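Local coordinates for hypothetical protein (Leishmania major, PDB 1R75) that is of unknown function, folding into two antiparallel beta sheets and belonging to the DUF1935 family of uncharacterised domains, at residues T34-M37 / F38-L42. Numbering follows the deposited sequence.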
ATOM      1  N   THR A  34     -11.550  -3.389  -3.715  1.00 34.97           N
ATOM      2  CA  THR A  34     -10.450  -3.955  -2.971  1.00 35.33           C
ATOM      3  C   THR A  34      -9.814  -5.044  -3.841  1.00 35.22           C
ATOM      4  O   THR A  34     -10.530  -5.844  -4.444  1.00 34.47           O
ATOM      5  CB  THR A  34     -10.993  -4.497  -1.652  1.00 36.59           C
ATOM      6  OG1 THR A  34     -11.498  -3.392  -0.858  1.00 36.79           O
ATOM      7  CG2 THR A  34      -9.885  -5.095  -0.787  1.00 36.65           C
ATOM      8  N   TYR A  35      -8.495  -5.030  -3.974  1.00 32.56           N
ATOM      9  CA  TYR A  35      -7.761  -5.984  -4.818  1.00 31.56           C
ATOM     10  C   TYR A  35      -6.706  -6.671  -3.973  1.00 32.94           C
ATOM     11  O   TYR A  35      -5.844  -5.965  -3.394  1.00 29.01           O
ATOM     12  CB  TYR A  35      -7.067  -5.232  -5.945  1.00 30.78           C
ATOM     13  CG  TYR A  35      -7.969  -4.396  -6.842  1.00 33.62           C
ATOM     14  CD1 TYR A  35      -8.439  -4.885  -8.070  1.00 32.59           C
ATOM     15  CD2 TYR A  35      -8.321  -3.127  -6.498  1.00 33.99           C
ATOM     16  CE1 TYR A  35      -9.235  -4.079  -8.922  1.00 35.54           C
ATOM     17  CE2 TYR A  35      -9.105  -2.335  -7.324  1.00 37.16           C
ATOM     18  CZ  TYR A  35      -9.554  -2.807  -8.531  1.00 37.22           C
ATOM     19  OH  TYR A  35     -10.352  -1.965  -9.277  1.00 40.00           O
ATOM     20  N   PRO A  36      -6.764  -8.000  -3.806  1.00 33.14           N
ATOM     21  CA  PRO A  36      -5.722  -8.686  -3.038  1.00 35.46           C
ATOM     22  C   PRO A  36      -4.419  -8.716  -3.816  1.00 35.46           C
ATOM     23  O   PRO A  36      -4.416  -8.661  -5.073  1.00 35.76           O
ATOM     24  CB  PRO A  36      -6.317 -10.109  -2.813  1.00 36.25           C
ATOM     25  CG  PRO A  36      -7.218 -10.318  -3.958  1.00 36.47           C
ATOM     26  CD  PRO A  36      -7.786  -8.951  -4.314  1.00 36.27           C
ATOM     27  N   MET A  37      -3.300  -8.744  -3.100  1.00 36.81           N
ATOM     28  CA  MET A  37      -1.985  -8.613  -3.762  1.00 39.00           C
ATOM     29  C   MET A  37      -0.757  -9.468  -3.394  1.00 40.16           C
ATOM     30  O   MET A  37       0.165  -9.663  -4.265  1.00 45.43           O
ATOM     31  CB  MET A  37      -1.533  -7.210  -3.623  1.00 38.01           C
ATOM     32  CG  MET A  37      -2.243  -6.323  -4.519  1.00 39.99           C
ATOM     33  SD  MET A  37      -1.457  -4.813  -4.274  1.00 40.34           S
ATOM     34  CE  MET A  37      -0.837  -4.448  -5.733  1.00 44.58           C
ATOM     35  N   PHE A  38      -0.645  -9.933  -2.182  1.00 39.03           N
ATOM     36  CA  PHE A  38       0.673 -10.497  -1.752  1.00 37.27           C
ATOM     37  C   PHE A  38       0.358 -11.809  -1.001  1.00 37.39           C
ATOM     38  O   PHE A  38       0.416 -11.934   0.226  1.00 37.55           O
ATOM     39  CB  PHE A  38       1.401  -9.396  -0.923  1.00 37.27           C
ATOM     40  CG  PHE A  38       2.768  -9.780  -0.355  1.00 35.30           C
ATOM     41  CD1 PHE A  38       3.899  -9.808  -1.162  1.00 36.55           C
ATOM     42  CD2 PHE A  38       2.917 -10.056   0.986  1.00 34.20           C
ATOM     43  CE1 PHE A  38       5.182 -10.098  -0.640  1.00 34.77           C
ATOM     44  CE2 PHE A  38       4.172 -10.408   1.503  1.00 39.97           C
ATOM     45  CZ  PHE A  38       5.314 -10.398   0.680  1.00 36.10           C
ATOM     46  N   SER A  39      -0.068 -12.787  -1.786  1.00 37.41           N
ATOM     47  CA  SER A  39      -0.631 -14.033  -1.287  1.00 38.38           C
ATOM     48  C   SER A  39      -1.780 -13.670  -0.389  1.00 38.53           C
ATOM     49  O   SER A  39      -1.892 -14.204   0.718  1.00 39.85           O
ATOM     50  CB  SER A  39       0.418 -14.865  -0.522  1.00 38.46           C
ATOM     51  OG  SER A  39       0.286 -16.252  -0.795  1.00 43.77           O
ATOM     52  N   ASN A  40      -2.632 -12.751  -0.835  1.00 38.28           N
ATOM     53  CA  ASN A  40      -3.748 -12.337   0.028  1.00 38.80           C
ATOM     54  C   ASN A  40      -3.398 -11.890   1.461  1.00 37.77           C
ATOM     55  O   ASN A  40      -4.143 -12.159   2.417  1.00 39.39           O
ATOM     56  CB  ASN A  40      -4.752 -13.474   0.093  1.00 40.66           C
ATOM     57  CG  ASN A  40      -4.958 -14.087  -1.234  1.00 42.21           C
ATOM     58  OD1 ASN A  40      -5.425 -13.418  -2.161  1.00 45.08           O
ATOM     59  ND2 ASN A  40      -4.504 -15.345  -1.391  1.00 49.17           N
ATOM     60  N   ILE A  41      -2.244 -11.258   1.641  1.00 35.57           N
ATOM     61  CA  ILE A  41      -1.951 -10.614   2.897  1.00 33.87           C
ATOM     62  C   ILE A  41      -2.186  -9.096   2.740  1.00 31.69           C
ATOM     63  O   ILE A  41      -2.606  -8.431   3.680  1.00 32.23           O
ATOM     64  CB  ILE A  41      -0.491 -10.853   3.318  1.00 34.13           C
ATOM     65  CG1 ILE A  41      -0.214 -12.371   3.577  1.00 39.23           C
ATOM     66  CG2 ILE A  41      -0.205 -10.128   4.593  1.00 34.26           C
ATOM     67  CD1 ILE A  41       1.162 -12.866   3.212  1.00 39.73           C
ATOM     68  N   LEU A  42      -1.796  -8.556   1.590  1.00 28.73           N
ATOM     69  CA  LEU A  42      -1.898  -7.123   1.328  1.00 26.99           C
ATOM     70  C   LEU A  42      -3.018  -6.838   0.402  1.00 25.31           C
ATOM     71  O   LEU A  42      -3.108  -7.411  -0.697  1.00 26.41           O
ATOM     72  CB  LEU A  42      -0.572  -6.571   0.740  1.00 24.39           C
ATOM     73  CG  LEU A  42      -0.454  -5.044   0.717  1.00 26.13           C
ATOM     74  CD1 LEU A  42      -0.389  -4.425   2.032  1.00 26.65           C
ATOM     75  CD2 LEU A  42       0.707  -4.562  -0.179  1.00 28.10           C
TER
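Met-37 meets Leu-42 where the chain turns back on itself just beyond strand 33-36. The CB of Met-37 lies 3.3 Å from Leu-42 O, and its CG is farther from the same oxygen, at 4.1 Å. With CG beside its own backbone N and anti to the carbonyl carbon (chi1 -75°), an extended chi2 carries SD away from the turn, and the chain then bends about the CG-SD bond to set the CE methyl. The side chain reaches Arg-44 and Phe-55, a path that suits a flexible, unbranched methionine. The same Leu-42 O accepts a weak hydrogen bond from Met-37 N, 2.8 Å long but with an N-H...O angle of 127°, well off straight.

This bond closes a beta hairpin that joins strand 33-36, at the edge of the five-stranded sheet, to strand 42-47. Within its loop, Ile-41 N donates to Phe-38 O at 3.1 Å across a beta turn whose two central residues, Ser-39 and Asn-40, both have left-handed helical backbone angles, a turn of the type I'/III' kind. Asparagine tolerates that conformation better than most residues with a side chain. The side chain of Asn-40 runs beside that of Pro-36, the two pointing the same way, with the amide oxygen OD1 3.5 Å from Pro-36 CB and 4.0 Å from Pro-36 CG. Proline, having no N-H to donate, fits an edge strand, and here its ring gives this oxygen a nonpolar flank at the surface.

Phe-38 holds CG anti to its backbone N (chi1 179°), which directs the ring away from Met-37; large and nonpolar, it spans from the loop to Leu-128 and Ala-130 of the other sheet. Leu-42, whose branched nonpolar end suits a buried site between the sheets, touches Phe-55 in one and Ile-64 and Leu-128 in the other.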